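Local coordinates for extrinsic protein in photosystem II (Chaetoceros gracilis, PDB 4K7B), which is an extrinsic protein of photosystem II in a marine diatom, probably docking on the membrane-embedded core and supporting photosynthetic water oxidation, at residues A[12-23]-A[38-49]; A[56-67]-A[82-90]. All coordinates share one frame; numbering follows the deposited sequence. Where two conformers were deposited one is given.

Contact 1: residues A[12-23]-A[38-49]; sequences ARGLYGDRIAAL and EKNAFILFNSGA. With SO4 (sulfate ion), chain C.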
loop_
_atom_site.group_PDB
_atom_site.type_symbol
_atom_site.label_atom_id
_atom_site.label_comp_id
_atom_site.label_asym_id
_atom_site.label_seq_id
_atom_site.Cartn_x
_atom_site.Cartn_y
_atom_site.Cartn_z
ATOM N N ALA A 12 -5.721 -8.443 -9.248
ATOM C CA ALA A 12 -5.408 -8.197 -7.843
ATOM C C ALA A 12 -4.209 -7.248 -7.685
ATOM O O ALA A 12 -4.251 -6.296 -6.891
ATOM C CB ALA A 12 -5.165 -9.509 -7.119
ATOM N N ARG A 13 -3.155 -7.488 -8.459
ATOM C CA ARG A 13 -1.967 -6.652 -8.375
ATOM C C ARG A 13 -2.286 -5.211 -8.762
ATOM O O ARG A 13 -1.864 -4.259 -8.107
ATOM C CB ARG A 13 -0.845 -7.254 -9.237
ATOM C CG ARG A 13 0.390 -6.401 -9.395
ATOM C CD ARG A 13 1.540 -7.222 -10.010
ATOM N NE ARG A 13 1.965 -8.271 -9.089
ATOM C CZ ARG A 13 2.828 -8.084 -8.096
ATOM N NH1 ARG A 13 3.381 -6.889 -7.911
ATOM N NH2 ARG A 13 3.153 -9.095 -7.292
ATOM N N GLY A 14 -3.067 -5.044 -9.846
ATOM C CA GLY A 14 -3.452 -3.732 -10.318
ATOM C C GLY A 14 -4.340 -3.003 -9.326
ATOM O O GLY A 14 -3.983 -1.937 -8.822
ATOM N N LEU A 15 -5.503 -3.578 -9.035
ATOM C CA LEU A 15 -6.491 -2.872 -8.225
ATOM C C LEU A 15 -6.014 -2.679 -6.780
ATOM O O LEU A 15 -6.025 -1.543 -6.245
ATOM C CB LEU A 15 -7.830 -3.603 -8.260
ATOM C CG LEU A 15 -8.534 -3.609 -9.618
ATOM C CD1 LEU A 15 -9.758 -4.513 -9.563
ATOM C CD2 LEU A 15 -8.915 -2.182 -10.008
ATOM N N TYR A 16 -5.543 -3.762 -6.163
ATOM C CA TYR A 16 -5.191 -3.660 -4.747
ATOM C C TYR A 16 -3.820 -3.012 -4.590
ATOM O O TYR A 16 -3.604 -2.225 -3.660
ATOM C CB TYR A 16 -5.281 -5.021 -4.050
ATOM C CG TYR A 16 -6.680 -5.566 -4.146
ATOM C CD1 TYR A 16 -7.753 -4.850 -3.612
ATOM C CD2 TYR A 16 -6.947 -6.764 -4.801
ATOM C CE1 TYR A 16 -9.043 -5.315 -3.724
ATOM C CE2 TYR A 16 -8.236 -7.235 -4.919
ATOM C CZ TYR A 16 -9.276 -6.507 -4.375
ATOM O OH TYR A 16 -10.561 -6.966 -4.479
ATOM N N GLY A 17 -2.899 -3.315 -5.508
ATOM C CA GLY A 17 -1.627 -2.632 -5.484
ATOM C C GLY A 17 -1.823 -1.133 -5.618
ATOM O O GLY A 17 -1.139 -0.368 -4.938
ATOM N N ASP A 18 -2.744 -0.709 -6.486
ATOM C CA ASP A 18 -2.980 0.730 -6.646
ATOM C C ASP A 18 -3.609 1.332 -5.385
ATOM O O ASP A 18 -3.248 2.455 -4.993
ATOM C CB ASP A 18 -3.833 1.047 -7.876
ATOM C CG ASP A 18 -3.088 0.833 -9.181
ATOM O OD1 ASP A 18 -1.856 0.581 -9.162
ATOM O OD2 ASP A 18 -3.749 0.924 -10.238
ATOM N N ARG A 19 -4.526 0.598 -4.750
ATOM C CA ARG A 19 -5.066 1.084 -3.469
ATOM C C ARG A 19 -3.955 1.284 -2.437
ATOM O O ARG A 19 -3.953 2.262 -1.669
ATOM C CB ARG A 19 -6.154 0.148 -2.932
ATOM C CG ARG A 19 -7.460 0.249 -3.704
ATOM C CD ARG A 19 -8.525 -0.760 -3.267
ATOM N NE ARG A 19 -8.776 -0.743 -1.820
ATOM C CZ ARG A 19 -9.654 -1.536 -1.199
ATOM N NH1 ARG A 19 -10.376 -2.408 -1.896
ATOM N NH2 ARG A 19 -9.813 -1.469 0.126
ATOM N N ILE A 20 -2.999 0.363 -2.421
ATOM C CA ILE A 20 -1.890 0.473 -1.481
ATOM C C ILE A 20 -0.946 1.635 -1.836
ATOM O O ILE A 20 -0.539 2.399 -0.963
ATOM C CB ILE A 20 -1.141 -0.875 -1.368
ATOM C CG1 ILE A 20 -2.083 -1.917 -0.753
ATOM C CG2 ILE A 20 0.145 -0.722 -0.584
ATOM C CD1 ILE A 20 -1.634 -3.353 -0.982
ATOM N N ALA A 21 -0.641 1.799 -3.113
ATOM C CA ALA A 21 0.232 2.883 -3.533
ATOM C C ALA A 21 -0.395 4.240 -3.241
ATOM O O ALA A 21 0.315 5.204 -2.944
ATOM C CB ALA A 21 0.548 2.754 -5.023
ATOM N N ALA A 22 -1.723 4.309 -3.331
ATOM C CA ALA A 22 -2.439 5.562 -3.114
ATOM C C ALA A 22 -2.325 6.051 -1.674
ATOM O O ALA A 22 -2.682 7.197 -1.386
ATOM C CB ALA A 22 -3.910 5.413 -3.510
ATOM N N LEU A 23 -1.855 5.185 -0.778
ATOM C CA LEU A 23 -1.663 5.575 0.620
ATOM C C LEU A 23 -0.450 6.477 0.859
ATOM O O LEU A 23 -0.217 6.869 1.995
ATOM C CB LEU A 23 -1.558 4.340 1.528
ATOM C CG LEU A 23 -2.851 3.539 1.641
ATOM C CD1 LEU A 23 -2.605 2.188 2.300
ATOM C CD2 LEU A 23 -3.889 4.337 2.405
ATOM N N GLU A 38 -7.605 0.629 4.552
ATOM C CA GLU A 38 -7.249 -0.259 3.412
ATOM C C GLU A 38 -6.780 -1.715 3.730
ATOM O O GLU A 38 -6.148 -2.416 2.885
ATOM C CB GLU A 38 -6.201 0.414 2.522
ATOM C CG GLU A 38 -6.640 1.739 1.952
ATOM C CD GLU A 38 -7.610 1.614 0.800
ATOM O OE1 GLU A 38 -8.147 2.655 0.391
ATOM O OE2 GLU A 38 -7.831 0.497 0.292
ATOM N N LYS A 39 -7.099 -2.185 4.940
ATOM C CA LYS A 39 -6.727 -3.539 5.368
ATOM C C LYS A 39 -7.075 -4.583 4.312
ATOM O O LYS A 39 -6.298 -5.504 4.010
ATOM C CB LYS A 39 -7.430 -3.897 6.681
ATOM C CG LYS A 39 -6.659 -3.539 7.937
ATOM C CD LYS A 39 -7.480 -3.840 9.194
ATOM C CE LYS A 39 -8.087 -5.235 9.159
ATOM N NZ LYS A 39 -8.849 -5.541 10.416
ATOM N N ASN A 40 -8.274 -4.444 3.746
ATOM C CA ASN A 40 -8.710 -5.407 2.744
ATOM C C ASN A 40 -7.854 -5.392 1.483
ATOM O O ASN A 40 -7.690 -6.425 0.839
ATOM C CB ASN A 40 -10.190 -5.238 2.401
ATOM C CG ASN A 40 -11.094 -5.662 3.541
ATOM O OD1 ASN A 40 -10.662 -6.355 4.458
ATOM N ND2 ASN A 40 -12.348 -5.242 3.495
ATOM N N ALA A 41 -7.301 -4.230 1.138
ATOM C CA ALA A 41 -6.422 -4.145 -0.024
ATOM C C ALA A 41 -5.160 -4.924 0.272
ATOM O O ALA A 41 -4.636 -5.618 -0.616
ATOM C CB ALA A 41 -6.090 -2.702 -0.367
ATOM N N PHE A 42 -4.671 -4.829 1.506
ATOM C CA PHE A 42 -3.507 -5.676 1.844
ATOM C C PHE A 42 -3.830 -7.174 1.760
ATOM O O PHE A 42 -3.066 -7.962 1.156
ATOM C CB PHE A 42 -2.970 -5.348 3.242
ATOM C CG PHE A 42 -2.308 -4.010 3.323
ATOM C CD1 PHE A 42 -0.984 -3.858 2.940
ATOM C CD2 PHE A 42 -3.020 -2.895 3.742
ATOM C CE1 PHE A 42 -0.372 -2.625 2.992
ATOM C CE2 PHE A 42 -2.414 -1.661 3.802
ATOM C CZ PHE A 42 -1.085 -1.523 3.421
ATOM N N ILE A 43 -4.948 -7.565 2.365
ATOM C CA ILE A 43 -5.334 -8.979 2.361
ATOM C C ILE A 43 -5.467 -9.520 0.933
ATOM O O ILE A 43 -4.923 -10.580 0.591
ATOM C CB ILE A 43 -6.656 -9.191 3.096
ATOM C CG1 ILE A 43 -6.508 -8.800 4.567
ATOM C CG2 ILE A 43 -7.095 -10.639 2.981
ATOM C CD1 ILE A 43 -7.843 -8.741 5.316
ATOM N N LEU A 44 -6.182 -8.768 0.101
ATOM C CA LEU A 44 -6.534 -9.235 -1.232
ATOM C C LEU A 44 -5.378 -9.104 -2.226
ATOM O O LEU A 44 -5.284 -9.887 -3.175
ATOM C CB LEU A 44 -7.792 -8.521 -1.720
ATOM C CG LEU A 44 -9.009 -8.865 -0.861
ATOM C CD1 LEU A 44 -10.197 -7.994 -1.230
ATOM C CD2 LEU A 44 -9.344 -10.339 -0.961
ATOM N N PHE A 45 -4.482 -8.141 -2.003
ATOM C CA PHE A 45 -3.228 -8.141 -2.746
ATOM C C PHE A 45 -2.441 -9.384 -2.396
ATOM O O PHE A 45 -1.966 -10.100 -3.256
ATOM C CB PHE A 45 -2.351 -6.920 -2.463
ATOM C CG PHE A 45 -1.062 -6.931 -3.251
ATOM C CD1 PHE A 45 -0.998 -6.341 -4.509
ATOM C CD2 PHE A 45 0.074 -7.578 -2.758
ATOM C CE1 PHE A 45 0.168 -6.369 -5.253
ATOM C CE2 PHE A 45 1.241 -7.614 -3.490
ATOM C CZ PHE A 45 1.298 -7.014 -4.755
ATOM N N ASN A 46 -2.265 -9.627 -1.102
ATOM C CA ASN A 46 -1.432 -10.742 -0.710
ATOM C C ASN A 46 -1.966 -12.089 -1.207
ATOM O O ASN A 46 -1.183 -12.939 -1.634
ATOM C CB ASN A 46 -1.258 -10.769 0.817
ATOM C CG ASN A 46 -0.539 -9.536 1.339
ATOM O OD1 ASN A 46 0.089 -8.811 0.574
ATOM N ND2 ASN A 46 -0.629 -9.300 2.649
ATOM N N SER A 47 -3.285 -12.282 -1.167
ATOM C CA SER A 47 -3.881 -13.549 -1.609
ATOM C C SER A 47 -4.013 -13.649 -3.134
ATOM O O SER A 47 -3.854 -14.729 -3.699
ATOM C CB SER A 47 -5.267 -13.748 -0.980
ATOM O OG SER A 47 -5.188 -13.924 0.425
ATOM N N GLY A 48 -4.321 -12.539 -3.771
ATOM C CA GLY A 48 -4.574 -12.530 -5.210
ATOM C C GLY A 48 -3.337 -12.444 -6.071
ATOM O O GLY A 48 -3.275 -13.023 -7.160
ATOM N N ALA A 49 -2.337 -11.705 -5.600
ATOM C CA ALA A 49 -1.060 -11.622 -6.304
ATOM C C ALA A 49 -0.246 -12.901 -6.159
ATOM O O ALA A 49 0.571 -13.218 -7.029
ATOM C CB ALA A 49 -0.240 -10.425 -5.809
HETATM S S SO4 C . -13.238 -2.984 0.577
HETATM O O1 SO4 C . -12.915 -3.228 -0.835
HETATM O O2 SO4 C . -14.153 -1.848 0.689
HETATM O O3 SO4 C . -13.875 -4.187 1.118
HETATM O O4 SO4 C . -12.027 -2.682 1.346
HETATM O O HOH W 1 2.254 -11.539 -8.383
HETATM O O HOH W 2 -6.248 3.644 -1.223
#
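With CG anti to the backbone N (chi1 -179°), the Phe45 ring enters the hole formed by Ala12, Arg13, Gly17 and Ile20, a knobs-into-holes fit with CD1 3.7 Å from Gly17 N. The Tyr16 ring, whose CG lies beside the backbone N, instead rests against Leu44, whose CB makes a CH-pi contact 3.6 Å from the ring centroid; the Tyr16 hydroxyl extends past Leu44 CD1. Ile20 serves two aromatic rings: CG1 stands over the centre of the Phe42 face, while CD1 reaches Phe45 CB. At one end Ala12 CB rests on the backbone of Gly48, 3.6 Å from its C atom, where a side chain would collide with Ala12. At the other, Arg19 grips Glu38 side-on, NE (2.6 Å) and NH2 both closing on Glu38 OE2. That oxygen lies in the guanidinium plane, yet the two flat groups are turned 69° apart: NE meets the syn lone pair, whereas NH2 arrives from above the carboxylate plane. Ala41 CB covers one guanidinium face, and a sulfate, probably from the crystallisation liquor, accepts from Arg19 NH1 and NH2 and from Asn40 ND2. A leucine in place of Arg19 would probably leave the Glu38 carboxylate without its cationic mate and strip the sulfate of two of its donors. Phe45 CZ stands over one face of the Arg13 guanidinium, the ring steeply inclined to it, and Arg13 NH1 bonds Asn90 O. Helices 6-21 and 39-49 pair as neighbours in the helical bundle of this PsbQ-like protein; the axes of residues 12-21 and 39-49 approach to 8.6 Å and run roughly antiparallel, at 145°. Ile20 and Phe45 also touch Tyr86 of helix 76-89, and Phe42 touches Thr64 and Ile67 of helix 54-73.

Contact 2: residues A[56-67]-A[82-90]; sequences KKNAAIAQTNEI and AYDAYMAAN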
loop_
_atom_site.group_PDB
_atom_site.type_symbol
_atom_site.label_atom_id
_atom_site.label_comp_id
_atom_site.label_asym_id
_atom_site.label_seq_id
_atom_site.Cartn_x
_atom_site.Cartn_y
_atom_site.Cartn_z
ATOM N N LYS A 56 6.194 -16.236 -1.010
ATOM C CA LYS A 56 5.930 -14.822 -1.257
ATOM C C LYS A 56 4.727 -14.327 -0.469
ATOM O O LYS A 56 4.735 -13.215 0.062
ATOM C CB LYS A 56 5.754 -14.555 -2.757
ATOM C CG LYS A 56 7.067 -14.466 -3.501
ATOM C CD LYS A 56 7.828 -13.192 -3.163
ATOM C CE LYS A 56 7.497 -12.047 -4.111
ATOM N NZ LYS A 56 8.282 -10.828 -3.787
ATOM N N LYS A 57 3.682 -15.152 -0.391
ATOM C CA LYS A 57 2.522 -14.786 0.408
ATOM C C LYS A 57 2.895 -14.636 1.883
ATOM O O LYS A 57 2.530 -13.652 2.512
ATOM C CB LYS A 57 1.385 -15.790 0.240
ATOM C CG LYS A 57 0.081 -15.307 0.873
ATOM C CD LYS A 57 -1.089 -16.181 0.507
ATOM C CE LYS A 57 -2.361 -15.715 1.218
ATOM N NZ LYS A 57 -3.503 -16.616 0.935
ATOM N N ASN A 58 3.629 -15.600 2.425
ATOM C CA ASN A 58 4.013 -15.517 3.833
ATOM C C ASN A 58 4.847 -14.259 4.092
ATOM O O ASN A 58 4.658 -13.588 5.132
ATOM C CB ASN A 58 4.767 -16.776 4.295
ATOM C CG ASN A 58 3.833 -17.921 4.711
ATOM O OD1 ASN A 58 2.649 -17.724 4.983
ATOM N ND2 ASN A 58 4.380 -19.128 4.779
ATOM N N ALA A 59 5.736 -13.926 3.154
ATOM C CA ALA A 59 6.554 -12.723 3.293
ATOM C C ALA A 59 5.689 -11.471 3.272
ATOM O O ALA A 59 5.905 -10.542 4.056
ATOM C CB ALA A 59 7.597 -12.654 2.191
ATOM N N ALA A 60 4.711 -11.458 2.378
ATOM C CA ALA A 60 3.828 -10.308 2.237
ATOM C C ALA A 60 2.984 -10.097 3.482
ATOM O O ALA A 60 2.776 -8.956 3.907
ATOM C CB ALA A 60 2.947 -10.462 0.991
ATOM N N ILE A 61 2.503 -11.197 4.063
ATOM C CA ILE A 61 1.743 -11.132 5.302
ATOM C C ILE A 61 2.635 -10.605 6.421
ATOM O O ILE A 61 2.226 -9.728 7.182
ATOM C CB ILE A 61 1.148 -12.514 5.653
ATOM C CG1 ILE A 61 -0.010 -12.845 4.712
ATOM C CG2 ILE A 61 0.686 -12.562 7.115
ATOM C CD1 ILE A 61 -0.498 -14.281 4.804
ATOM N N ALA A 62 3.870 -11.104 6.509
ATOM C CA ALA A 62 4.791 -10.576 7.517
ATOM C C ALA A 62 5.063 -9.066 7.370
ATOM O O ALA A 62 5.097 -8.334 8.372
ATOM C CB ALA A 62 6.099 -11.377 7.539
ATOM N N GLN A 63 5.239 -8.605 6.134
ATOM C CA GLN A 63 5.508 -7.187 5.873
ATOM C C GLN A 63 4.287 -6.329 6.205
ATOM O O GLN A 63 4.397 -5.187 6.704
ATOM C CB GLN A 63 5.937 -7.003 4.410
ATOM C CG GLN A 63 7.284 -7.661 4.110
ATOM C CD GLN A 63 7.449 -8.064 2.656
ATOM O OE1 GLN A 63 6.592 -7.795 1.814
ATOM N NE2 GLN A 63 8.559 -8.730 2.357
ATOM N N THR A 64 3.111 -6.897 5.946
ATOM C CA THR A 64 1.857 -6.233 6.308
ATOM C C THR A 64 1.753 -6.078 7.831
ATOM O O THR A 64 1.446 -4.982 8.364
ATOM C CB THR A 64 0.649 -7.019 5.768
ATOM O OG1 THR A 64 0.752 -7.109 4.332
ATOM C CG2 THR A 64 -0.663 -6.333 6.137
ATOM N N ASN A 65 2.036 -7.176 8.530
ATOM C CA ASN A 65 2.036 -7.146 9.985
ATOM C C ASN A 65 3.013 -6.093 10.494
ATOM O O ASN A 65 2.734 -5.397 11.469
ATOM C CB ASN A 65 2.395 -8.505 10.577
ATOM C CG ASN A 65 1.252 -9.520 10.496
ATOM O OD1 ASN A 65 0.090 -9.167 10.357
ATOM N ND2 ASN A 65 1.596 -10.800 10.586
ATOM N N GLU A 66 4.163 -5.970 9.835
ATOM C CA GLU A 66 5.140 -4.960 10.235
ATOM C C GLU A 66 4.585 -3.541 10.097
ATOM O O GLU A 66 4.782 -2.689 10.997
ATOM C CB GLU A 66 6.426 -5.101 9.418
ATOM C CG GLU A 66 7.606 -4.389 10.036
ATOM C CD GLU A 66 8.049 -5.032 11.337
ATOM O OE1 GLU A 66 8.578 -4.315 12.211
ATOM O OE2 GLU A 66 7.862 -6.257 11.484
ATOM N N ILE A 67 3.903 -3.276 8.976
ATOM C CA ILE A 67 3.226 -1.984 8.836
ATOM C C ILE A 67 2.285 -1.722 10.013
ATOM O O ILE A 67 2.294 -0.632 10.605
ATOM C CB ILE A 67 2.438 -1.887 7.518
ATOM C CG1 ILE A 67 3.398 -1.906 6.337
ATOM C CG2 ILE A 67 1.565 -0.623 7.493
ATOM C CD1 ILE A 67 2.691 -2.100 5.020
ATOM N N ALA A 82 8.259 0.626 6.874
ATOM C CA ALA A 82 7.572 -0.650 6.646
ATOM C C ALA A 82 6.752 -0.647 5.352
ATOM O O ALA A 82 6.726 -1.633 4.613
ATOM C CB ALA A 82 6.691 -1.003 7.843
ATOM N N TYR A 83 6.082 0.473 5.095
ATOM C CA TYR A 83 5.259 0.655 3.900
ATOM C C TYR A 83 6.105 0.591 2.634
ATOM O O TYR A 83 5.781 -0.128 1.679
ATOM C CB TYR A 83 4.545 2.004 4.021
ATOM C CG TYR A 83 3.796 2.478 2.798
ATOM C CD1 TYR A 83 4.294 3.526 2.028
ATOM C CD2 TYR A 83 2.581 1.911 2.435
ATOM C CE1 TYR A 83 3.608 3.992 0.928
ATOM C CE2 TYR A 83 1.886 2.369 1.310
ATOM C CZ TYR A 83 2.413 3.409 0.572
ATOM O OH TYR A 83 1.733 3.876 -0.524
ATOM N N ASP A 84 7.199 1.352 2.637
ATOM C CA ASP A 84 8.126 1.339 1.516
ATOM C C ASP A 84 8.723 -0.058 1.323
ATOM O O ASP A 84 8.882 -0.511 0.190
ATOM C CB ASP A 84 9.250 2.359 1.716
ATOM C CG ASP A 84 8.766 3.797 1.643
ATOM O OD1 ASP A 84 7.635 4.039 1.157
ATOM O OD2 ASP A 84 9.529 4.693 2.075
ATOM N N ALA A 85 9.054 -0.738 2.413
ATOM C CA ALA A 85 9.620 -2.086 2.298
ATOM C C ALA A 85 8.623 -3.058 1.672
ATOM O O ALA A 85 8.991 -3.886 0.827
ATOM C CB ALA A 85 10.083 -2.598 3.658
ATOM N N TYR A 86 7.363 -2.948 2.082
ATOM C CA TYR A 86 6.301 -3.789 1.547
ATOM C C TYR A 86 6.119 -3.535 0.052
ATOM O O TYR A 86 6.048 -4.471 -0.755
ATOM C CB TYR A 86 4.998 -3.516 2.302
ATOM C CG TYR A 86 3.775 -4.220 1.763
ATOM C CD1 TYR A 86 3.561 -5.566 2.000
ATOM C CD2 TYR A 86 2.820 -3.528 1.026
ATOM C CE1 TYR A 86 2.435 -6.210 1.521
ATOM C CE2 TYR A 86 1.692 -4.167 0.532
ATOM C CZ TYR A 86 1.506 -5.509 0.788
ATOM O OH TYR A 86 0.390 -6.155 0.322
ATOM N N MET A 87 6.043 -2.265 -0.325
ATOM C CA MET A 87 5.903 -1.975 -1.743
ATOM C C MET A 87 7.075 -2.449 -2.579
ATOM O O MET A 87 6.879 -3.047 -3.643
ATOM C CB MET A 87 5.610 -0.503 -1.967
ATOM C CG MET A 87 4.166 -0.198 -1.589
ATOM S SD MET A 87 3.712 1.500 -1.843
ATOM C CE MET A 87 4.090 1.709 -3.579
ATOM N N ALA A 88 8.293 -2.211 -2.097
ATOM C CA ALA A 88 9.473 -2.606 -2.861
ATOM C C ALA A 88 9.547 -4.123 -3.004
ATOM O O ALA A 88 9.837 -4.639 -4.086
ATOM C CB ALA A 88 10.730 -2.074 -2.205
ATOM N N ALA A 89 9.266 -4.835 -1.917
ATOM C CA ALA A 89 9.393 -6.290 -1.925
ATOM C C ALA A 89 8.347 -6.946 -2.812
ATOM O O ALA A 89 8.542 -8.057 -3.302
ATOM C CB ALA A 89 9.298 -6.838 -0.503
ATOM N N ASN A 90 7.236 -6.256 -3.018
ATOM C CA ASN A 90 6.133 -6.833 -3.770
ATOM C C ASN A 90 5.922 -6.232 -5.155
ATOM O O ASN A 90 4.925 -6.519 -5.818
ATOM C CB ASN A 90 4.863 -6.785 -2.930
ATOM C CG ASN A 90 4.945 -7.732 -1.761
ATOM O OD1 ASN A 90 4.870 -8.941 -1.943
ATOM N ND2 ASN A 90 5.182 -7.196 -0.573
HETATM O O HOH W 3 6.156 -11.031 -0.813
HETATM O O HOH W 4 6.954 -4.053 5.800
#
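Tyr86 turns its ring edge to Gln63, CD1 lying 3.7 Å from Gln63 CB, and runs alongside Thr64 with both side chains pointing the same way. With CG anti to the backbone N (chi1 174°), the ring fills a hole lined by Ala60, Gln63, Thr64 and Ile67, a knobs-into-holes fit. Ile67 meets Tyr86 at about a right angle, CD1 against Tyr86 CB at 3.8 Å, while its CG1 packs on Ala82 CB. The amides of Gln63 and Asn90 are inclined 65° to each other; Asn90 ND2 gives a 2.8 Å bond to Gln63 OE1, and a second to Tyr86 O, one turn back in the chain, which together fix the rotation of the Asn90 amide. Asn90 OD1 is bonded by Tyr50 OH and by a water that also donates to Lys56 O. A second water ties Gln63 O to Ala82 O. Thr64 OG1 donates to Ala60 O, 2.8 Å away, and is bonded in turn to Asn46. The axes of residues 56-67 and 82-89 run nearly antiparallel (162°) in the hairpin of helices 54-73 and 76-89, which sets Ala60 on Asn46 of helix 39-49, Met87 on Ala21 of helix 6-21 and Tyr83 on Val27 of helix 24-29.

Contacts 1 and 2 join different helices, 6-21 with 39-49 and 54-73 with 76-89, the first pair only roughly antiparallel, the second nearly so; the contact centres lie about 11 Å apart. In both the aromatic residues Phe42, Phe45 and Tyr86 are buried, whereas the polar Arg19, Asn40, Lys56 and Gln63 lie at least partly exposed. Phe45 and Tyr86, the two knobs, touch across the bundle, and Phe42 meets Tyr86 with ring planes at about 50°. Asn46 OD1 bonds Tyr86 OH, a second polar tie beside that of Arg13. Contact 1 buries more surface (752 against 487 Å²) and pairs charges beside a sulfate; contact 2 relies on an uncharged amide-to-amide hydrogen bond and bridging waters.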